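Local coordinates for protein alpha-L-rhamnosidase (Aspergillus terreus, PDB 6GSZ) that probably hydrolyses terminal non-reducing alpha-L-rhamnose residues from alpha-L-rhamnosides and carries bound calcium ions, at residues Tyr187-Thr190 / Asp191-Lys194; Ile151-Leu154 / Gly155-Ala159; Asp163-Gly167 / Asp168-Ala172. All coordinates share one frame; numbering follows the deposited sequence.

Overall arrangement
Along the chain the three contacts come in series, each within a continuous run of residues, and none crosses another. Interaction 2 (151-159) comes first, where strand 144-154 turns through a single loop residue into strand 156-161 and so passes from one sheet to another. Interaction 3 (163-172) follows, taking in the short edge strand 164-165 and the loop after it; this strand lies antiparallel beside 156-161, and V166 N probably donates to A159 O. Interaction 1 (187-194) closes the turn between strands 182-188 and 196-205, which again belong to different sheets. It reaches back to interaction 2 through a probable hydrogen bond between the hydroxyls of Y187 and Y157, and V166 of interaction 3 packs on Y187 and V189.

Interaction 1 of 3, residues Tyr187-Thr190 / Asp191-Lys194; sequences YDVT and DLLK. With CA (calcium ion), chain L.
V189 and L192 meet through backbone and side chain alike at the turn that follows strand 182-188. The amide of L192 donates to V189 O at 3.0 Å, three residues back, and closes a type I beta turn over T190 and D191; L193 N adds a long, weak bond to the same oxygen. Beneath the turn, V189 CG1 touches L192 CD1 at 4.2 Å, and both residues also pack on I161.

D188 leads into this turn and fastens it. From CB, its CG swings anti to the backbone N (chi1 176°), which carries the carboxylate forward over the turn. Its OD1 takes two bonds from T190: the backbone N approaches nearly along the C-O axis at 3.0 Å with an N-H...O angle of 163°, while T190 OG1 comes in on the syn side, 2.6 Å from D188 OD1. The T190 hydroxyl sits beside its own backbone N, which is why both donors can converge on one oxygen; it is also bonded to A147 N in the adjoining strand. At the tip, D188 OD2 binds a calcium ion at 2.3 Å, alongside four waters. The two carboxylate oxygens thus divide their work, one holding the turn and the other the metal. A further water joins D188 O, 2.8 Å away, to the amide of D191, and another bridges T190 O and L193 O.

The bond from T190 N to D188 OD1 defines an Asx turn, here running into a beta turn at a strand end, with the aspartate doubling as a protein ligand of a largely hydrated calcium site.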
loop_
_atom_site.group_PDB
_atom_site.type_symbol
_atom_site.label_atom_id
_atom_site.label_comp_id
_atom_site.label_asym_id
_atom_site.label_seq_id
_atom_site.Cartn_x
_atom_site.Cartn_y
_atom_site.Cartn_z
ATOM N N TYR A 187 3.860 -22.126 -1.140
ATOM C CA TYR A 187 2.629 -22.569 -1.766
ATOM C C TYR A 187 2.343 -24.018 -1.366
ATOM O O TYR A 187 3.255 -24.862 -1.306
ATOM C CB TYR A 187 2.762 -22.508 -3.285
ATOM C CG TYR A 187 3.064 -21.126 -3.803
ATOM C CD1 TYR A 187 2.054 -20.182 -3.986
ATOM C CD2 TYR A 187 4.361 -20.744 -4.128
ATOM C CE1 TYR A 187 2.324 -18.897 -4.446
ATOM C CE2 TYR A 187 4.630 -19.484 -4.645
ATOM C CZ TYR A 187 3.620 -18.553 -4.843
ATOM O OH TYR A 187 3.879 -17.328 -5.381
ATOM N N ASP A 188 1.054 -24.313 -1.207
ATOM C CA ASP A 188 0.597 -25.682 -1.025
ATOM C C ASP A 188 0.350 -26.294 -2.409
ATOM O O ASP A 188 -0.592 -25.928 -3.107
ATOM C CB ASP A 188 -0.649 -25.721 -0.164
ATOM C CG ASP A 188 -1.256 -27.102 -0.006
ATOM O OD1 ASP A 188 -0.731 -28.055 -0.622
ATOM O OD2 ASP A 188 -2.267 -27.210 0.750
ATOM N N VAL A 189 1.276 -27.146 -2.836
ATOM C CA VAL A 189 1.232 -27.728 -4.181
ATOM C C VAL A 189 0.798 -29.202 -4.142
ATOM O O VAL A 189 0.956 -29.927 -5.131
ATOM C CB VAL A 189 2.560 -27.538 -4.927
ATOM C CG1 VAL A 189 2.887 -26.075 -5.065
ATOM C CG2 VAL A 189 3.701 -28.293 -4.294
ATOM N N THR A 190 0.193 -29.645 -3.048
ATOM C CA THR A 190 -0.260 -31.024 -2.870
ATOM C C THR A 190 -1.047 -31.512 -4.095
ATOM O O THR A 190 -0.797 -32.633 -4.570
ATOM C CB THR A 190 -1.156 -31.138 -1.633
ATOM O OG1 THR A 190 -0.384 -30.680 -0.519
ATOM C CG2 THR A 190 -1.609 -32.558 -1.357
ATOM N N ASP A 191 -1.994 -30.696 -4.581
ATOM C CA ASP A 191 -2.952 -31.141 -5.580
ATOM C C ASP A 191 -2.391 -30.985 -7.006
ATOM O O ASP A 191 -3.047 -31.435 -7.960
ATOM C CB ASP A 191 -4.269 -30.400 -5.396
ATOM C CG ASP A 191 -5.054 -30.814 -4.154
ATOM O OD1 ASP A 191 -4.738 -31.893 -3.533
ATOM O OD2 ASP A 191 -5.995 -30.067 -3.823
ATOM N N LEU A 192 -1.220 -30.351 -7.166
ATOM C CA LEU A 192 -0.625 -30.180 -8.504
ATOM C C LEU A 192 0.255 -31.375 -8.860
ATOM O O LEU A 192 0.532 -31.596 -10.046
ATOM C CB LEU A 192 0.211 -28.893 -8.545
ATOM C CG LEU A 192 -0.500 -27.610 -8.145
ATOM C CD1 LEU A 192 0.372 -26.404 -8.415
ATOM C CD2 LEU A 192 -1.820 -27.429 -8.844
ATOM N N LEU A 193 0.742 -32.112 -7.853
ATOM C CA LEU A 193 1.565 -33.281 -8.111
ATOM C C LEU A 193 0.710 -34.439 -8.621
ATOM O O LEU A 193 -0.528 -34.495 -8.460
ATOM C CB LEU A 193 2.285 -33.716 -6.846
ATOM C CG LEU A 193 3.264 -32.727 -6.234
ATOM C CD1 LEU A 193 3.824 -33.307 -4.924
ATOM C CD2 LEU A 193 4.394 -32.482 -7.191
ATOM N N LYS A 194 1.410 -35.395 -9.223
ATOM C CA LYS A 194 0.816 -36.683 -9.506
ATOM C C LYS A 194 1.795 -37.771 -9.072
ATOM O O LYS A 194 2.986 -37.551 -8.775
ATOM C CB LYS A 194 0.375 -36.748 -10.970
ATOM C CG LYS A 194 1.416 -36.289 -11.969
ATOM C CD LYS A 194 0.924 -36.183 -13.410
ATOM C CE LYS A 194 2.051 -35.766 -14.336
ATOM N NZ LYS A 194 1.637 -35.772 -15.760
HETATM CA CA CA L . -4.344 -26.290 1.216
HETATM O O HOH W 1 -2.244 -27.818 -4.379
HETATM O O HOH W 2 -1.795 -34.629 -6.110
HETATM O O HOH W 3 -4.276 -28.323 -0.586
HETATM O O HOH W 4 -5.154 -28.547 2.342
HETATM O O HOH W 5 -3.461 -26.620 3.404
HETATM O O HOH W 6 -4.327 -25.453 -1.431
#

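Interaction 2 of 3, residues Ile151-Leu154 / Gly155-Ala159; sequences ITAL and GLYEA. With CA (calcium ion), chain B.
The ring of Y157 has the side chain of I151 laid over one face, with CG1 of I151 4.0 Å from the centroid and only 10° off the ring normal, a CH-pi contact. The rest of the isoleucine spreads across the same ring: I151 CD1 approaches Y157 CD2 to 3.8 Å, and I151 CG2 lies towards CZ and the hydroxyl. The backbone of T152 and A153 comes up to the ring obliquely, T152 CA standing 4.0 Å from Y157 CE1. What brings the ring back over the preceding strand is the first torsion of the tyrosine (chi1 70°), which sets CG between its backbone N and carbonyl carbon. Its hydroxyl is hydrogen-bonded to N185.

Around the ring the packing is apolar and buried. A153 CB meets Y157 CB at 4.0 Å, close to the bend, and I151 CD1 reaches past the ring to A159 CB. G155, with its positive phi, makes the sharp change of direction.

E158, alternating with these inward residues, points away from the contact. Its extended chain carries the carboxylate to a calcium ion, which E158 OE1 binds at 2.3 Å beside two waters and S392, while OE2 forms a salt bridge with R165 NE.

Strands 151-154 and 156-159 run at 139° to each other and lie in different sheets of the beta-sandwich, the first between 182-188 and 228-237, the second between 164-165 and 196-205. I151, A153, Y157 and A159 fill the inside of this corner, where V202 and V204 of strand 196-205 complete the packing, while L154 and L156, on the other side of the chain, pack on Y209 and W208 of helix 207-210.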
loop_
_atom_site.group_PDB
_atom_site.type_symbol
_atom_site.label_atom_id
_atom_site.label_comp_id
_atom_site.label_asym_id
_atom_site.label_seq_id
_atom_site.Cartn_x
_atom_site.Cartn_y
_atom_site.Cartn_z
ATOM N N ILE A 151 9.911 -20.625 -2.782
ATOM C CA ILE A 151 10.491 -20.123 -4.017
ATOM C C ILE A 151 10.676 -18.620 -3.968
ATOM O O ILE A 151 9.831 -17.884 -3.429
ATOM C CB ILE A 151 9.603 -20.556 -5.197
ATOM C CG1 ILE A 151 10.161 -20.075 -6.538
ATOM C CG2 ILE A 151 8.152 -20.163 -5.000
ATOM C CD1 ILE A 151 9.591 -20.797 -7.750
ATOM N N THR A 152 11.760 -18.162 -4.571
ATOM C CA THR A 152 11.958 -16.774 -4.867
ATOM C C THR A 152 12.841 -16.642 -6.099
ATOM O O THR A 152 13.299 -17.622 -6.668
ATOM C CB THR A 152 12.549 -15.991 -3.688
ATOM O OG1 THR A 152 12.382 -14.595 -3.932
ATOM C CG2 THR A 152 14.002 -16.290 -3.409
ATOM N N ALA A 153 13.061 -15.399 -6.525
ATOM C CA ALA A 153 13.919 -15.149 -7.672
ATOM C C ALA A 153 14.799 -13.943 -7.414
ATOM O O ALA A 153 14.437 -13.029 -6.629
ATOM C CB ALA A 153 13.072 -14.862 -8.890
ATOM N N LEU A 154 15.932 -13.935 -8.104
ATOM C CA LEU A 154 16.710 -12.731 -8.295
ATOM C C LEU A 154 16.140 -12.092 -9.563
ATOM O O LEU A 154 16.619 -12.345 -10.691
ATOM C CB LEU A 154 18.188 -13.077 -8.393
ATOM C CG LEU A 154 18.916 -13.338 -7.082
ATOM C CD1 LEU A 154 18.293 -14.450 -6.273
ATOM C CD2 LEU A 154 20.393 -13.589 -7.389
ATOM N N GLY A 155 15.041 -11.390 -9.397
ATOM C CA GLY A 155 14.129 -11.013 -10.446
ATOM C C GLY A 155 12.724 -11.234 -9.992
ATOM O O GLY A 155 12.379 -10.890 -8.836
ATOM N N LEU A 156 11.880 -11.742 -10.882
ATOM C CA LEU A 156 10.481 -12.102 -10.605
ATOM C C LEU A 156 10.229 -13.477 -11.192
ATOM O O LEU A 156 10.892 -13.827 -12.205
ATOM C CB LEU A 156 9.551 -11.077 -11.241
ATOM C CG LEU A 156 9.693 -9.635 -10.725
ATOM C CD1 LEU A 156 8.858 -8.653 -11.579
ATOM C CD2 LEU A 156 9.351 -9.500 -9.232
ATOM N N TYR A 157 9.311 -14.256 -10.656
ATOM C CA TYR A 157 9.107 -15.612 -11.125
ATOM C C TYR A 157 7.632 -15.913 -11.369
ATOM O O TYR A 157 6.725 -15.376 -10.712
ATOM C CB TYR A 157 9.718 -16.671 -10.189
ATOM C CG TYR A 157 8.954 -16.751 -8.904
ATOM C CD1 TYR A 157 9.255 -15.928 -7.833
ATOM C CD2 TYR A 157 7.859 -17.623 -8.785
ATOM C CE1 TYR A 157 8.488 -15.961 -6.675
ATOM C CE2 TYR A 157 7.070 -17.634 -7.644
ATOM C CZ TYR A 157 7.391 -16.800 -6.599
ATOM O OH TYR A 157 6.548 -16.799 -5.514
ATOM N N GLU A 158 7.393 -16.891 -12.241
ATOM C CA GLU A 158 6.115 -17.554 -12.411
ATOM C C GLU A 158 6.401 -19.046 -12.519
ATOM O O GLU A 158 7.096 -19.461 -13.463
ATOM C CB GLU A 158 5.386 -17.097 -13.666
ATOM C CG GLU A 158 4.056 -17.747 -13.889
ATOM C CD GLU A 158 3.224 -17.067 -14.980
ATOM O OE1 GLU A 158 3.752 -16.167 -15.684
ATOM O OE2 GLU A 158 2.050 -17.402 -15.103
ATOM N N ALA A 159 5.891 -19.858 -11.604
ATOM C CA ALA A 159 6.128 -21.287 -11.538
ATOM C C ALA A 159 4.909 -22.089 -11.985
ATOM O O ALA A 159 3.761 -21.691 -11.796
ATOM C CB ALA A 159 6.523 -21.723 -10.148
HETATM CA CA CA B . 2.560 -14.690 -17.017
HETATM O O HOH W 7 2.801 -16.223 -18.294
HETATM O O HOH W 8 0.707 -14.226 -18.172
#

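Interaction 3 of 3, residues Asp163-Gly167 / Asp168-Ala172; sequences DQRVG and DHVMA. With PG4 (tetraethylene glycol), chain C.
R165 clasps the carbonyl oxygen of H169 with both terminal nitrogens, NH1 at 3.0 Å and NH2 at 2.8 Å from H169 O. Both reach it from the same face of the carbonyl plane, yet the oxygen lies near the plane of the guanidinium, at its edge. NH1 also donates to G167 O at 3.0 Å, from well above that carbonyl's plane. An extended chain, CG anti to the backbone N (chi1 -165°), takes the group across the turn to these acceptors. V170 CG1 packs obliquely against it, 3.8 Å from R165 NH2, and V170 in turn lies on V309 and R311 of strand 309-315.

The opposite character appears at D168, an exposed residue, where the neighbour is a tetraethylene glycol probably from the crystallisation liquor. G167 N donates to its O4 at 2.8 Å, and its O1 gives a hydrogen bond to D168 OD1 (2.9 Å) while accepting a longer one, 3.2 Å, from H169 NE2. D168 OD1 also forms a salt bridge with R310. On the arginine side a water takes the amide proton of H169 at 2.9 Å.

The guanidinium N-H groups are divided between two backbone carbonyls, met by NH1 and NH2, and the calcium-binding E158, met by NE, which would fix the rotation of the group and links the loop to a ligand of that metal. On the glycol side, the geometry is consistent with a proton on NE2 of H169.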
loop_
_atom_site.group_PDB
_atom_site.type_symbol
_atom_site.label_atom_id
_atom_site.label_comp_id
_atom_site.label_asym_id
_atom_site.label_seq_id
_atom_site.Cartn_x
_atom_site.Cartn_y
_atom_site.Cartn_z
ATOM N N ASP A 163 2.275 -28.221 -15.820
ATOM C CA ASP A 163 1.524 -27.191 -16.576
ATOM C C ASP A 163 0.337 -26.594 -15.810
ATOM O O ASP A 163 -0.598 -26.094 -16.439
ATOM C CB ASP A 163 1.047 -27.684 -17.949
ATOM C CG ASP A 163 0.693 -26.530 -18.896
ATOM O OD1 ASP A 163 1.310 -25.391 -18.787
ATOM O OD2 ASP A 163 -0.194 -26.746 -19.727
ATOM N N GLN A 164 0.385 -26.597 -14.488
ATOM C CA GLN A 164 -0.586 -25.869 -13.677
ATOM C C GLN A 164 0.154 -24.731 -12.979
ATOM O O GLN A 164 1.167 -24.977 -12.287
ATOM C CB GLN A 164 -1.188 -26.815 -12.655
ATOM C CG GLN A 164 -1.888 -28.006 -13.276
ATOM C CD GLN A 164 -1.849 -29.206 -12.357
ATOM O OE1 GLN A 164 -0.786 -29.826 -12.096
ATOM N NE2 GLN A 164 -3.016 -29.534 -11.855
ATOM N N ARG A 165 -0.372 -23.511 -13.092
ATOM C CA ARG A 165 0.258 -22.389 -12.429
ATOM C C ARG A 165 0.298 -22.628 -10.916
ATOM O O ARG A 165 -0.704 -23.009 -10.329
ATOM C CB ARG A 165 -0.449 -21.068 -12.751
ATOM C CG ARG A 165 0.426 -19.869 -12.370
ATOM C CD ARG A 165 -0.294 -18.562 -12.519
ATOM N NE ARG A 165 0.648 -17.456 -12.580
ATOM C CZ ARG A 165 1.120 -16.804 -11.504
ATOM N NH1 ARG A 165 0.847 -17.237 -10.262
ATOM N NH2 ARG A 165 1.835 -15.705 -11.695
ATOM N N VAL A 166 1.433 -22.333 -10.287
ATOM C CA VAL A 166 1.570 -22.406 -8.842
ATOM C C VAL A 166 1.134 -21.075 -8.245
ATOM O O VAL A 166 1.766 -20.080 -8.445
ATOM C CB VAL A 166 2.985 -22.744 -8.375
ATOM C CG1 VAL A 166 3.109 -22.743 -6.865
ATOM C CG2 VAL A 166 3.452 -24.059 -8.999
ATOM N N GLY A 167 0.033 -21.136 -7.488
ATOM C CA GLY A 167 -0.510 -19.973 -6.823
ATOM C C GLY A 167 -1.084 -18.945 -7.773
ATOM O O GLY A 167 -1.114 -19.132 -8.989
ATOM N N ASP A 168 -1.456 -17.807 -7.201
ATOM C CA ASP A 168 -2.069 -16.687 -7.927
ATOM C C ASP A 168 -1.354 -15.362 -7.637
ATOM O O ASP A 168 -1.921 -14.266 -7.804
ATOM C CB ASP A 168 -3.551 -16.586 -7.617
ATOM C CG ASP A 168 -3.870 -16.359 -6.154
ATOM O OD1 ASP A 168 -2.929 -16.228 -5.364
ATOM O OD2 ASP A 168 -5.072 -16.317 -5.836
ATOM N N HIS A 169 -0.104 -15.440 -7.172
ATOM C CA HIS A 169 0.691 -14.256 -6.972
ATOM C C HIS A 169 1.310 -13.810 -8.296
ATOM O O HIS A 169 1.887 -14.653 -9.047
ATOM C CB HIS A 169 1.830 -14.465 -5.968
ATOM C CG HIS A 169 1.453 -14.994 -4.627
ATOM N ND1 HIS A 169 2.376 -14.997 -3.611
ATOM C CD2 HIS A 169 0.344 -15.620 -4.167
ATOM C CE1 HIS A 169 1.814 -15.549 -2.531
ATOM N NE2 HIS A 169 0.581 -15.961 -2.851
ATOM N N VAL A 170 1.300 -12.511 -8.572
ATOM C CA VAL A 170 1.954 -11.962 -9.748
ATOM C C VAL A 170 2.991 -10.951 -9.282
ATOM O O VAL A 170 3.008 -10.532 -8.112
ATOM C CB VAL A 170 0.970 -11.354 -10.755
ATOM C CG1 VAL A 170 0.054 -12.421 -11.307
ATOM C CG2 VAL A 170 0.194 -10.205 -10.151
ATOM N N MET A 171 3.883 -10.549 -10.174
ATOM C CA MET A 171 5.010 -9.666 -9.834
ATOM C C MET A 171 5.723 -10.135 -8.553
ATOM O O MET A 171 6.117 -9.344 -7.693
ATOM C CB MET A 171 4.577 -8.203 -9.751
ATOM C CG MET A 171 3.914 -7.709 -11.041
ATOM S SD MET A 171 4.926 -7.800 -12.493
ATOM C CE MET A 171 5.994 -6.395 -12.228
ATOM N N ALA A 172 5.917 -11.457 -8.433
ATOM C CA ALA A 172 6.432 -12.098 -7.241
ATOM C C ALA A 172 7.938 -12.245 -7.328
ATOM O O ALA A 172 8.449 -12.625 -8.398
ATOM C CB ALA A 172 5.784 -13.454 -7.089
HETATM O O1 PG4 C . -2.300 -17.275 -2.766
HETATM C C1 PG4 C . -1.785 -18.562 -3.184
HETATM C C2 PG4 C . -3.054 -19.369 -3.238
HETATM O O2 PG4 C . -3.148 -19.586 -4.635
HETATM C C3 PG4 C . -4.470 -19.801 -5.137
HETATM C C4 PG4 C . -4.341 -20.376 -6.545
HETATM O O3 PG4 C . -3.636 -21.605 -6.395
HETATM C C5 PG4 C . -3.468 -22.266 -7.679
HETATM C C6 PG4 C . -2.768 -23.607 -7.454
HETATM O O4 PG4 C . -1.464 -23.421 -6.874
HETATM C C7 PG4 C . -1.133 -24.056 -5.619
HETATM C C8 PG4 C . -2.013 -23.494 -4.472
HETATM O O5 PG4 C . -1.641 -22.142 -4.156
HETATM O O HOH W 9 1.906 -17.550 -7.433
#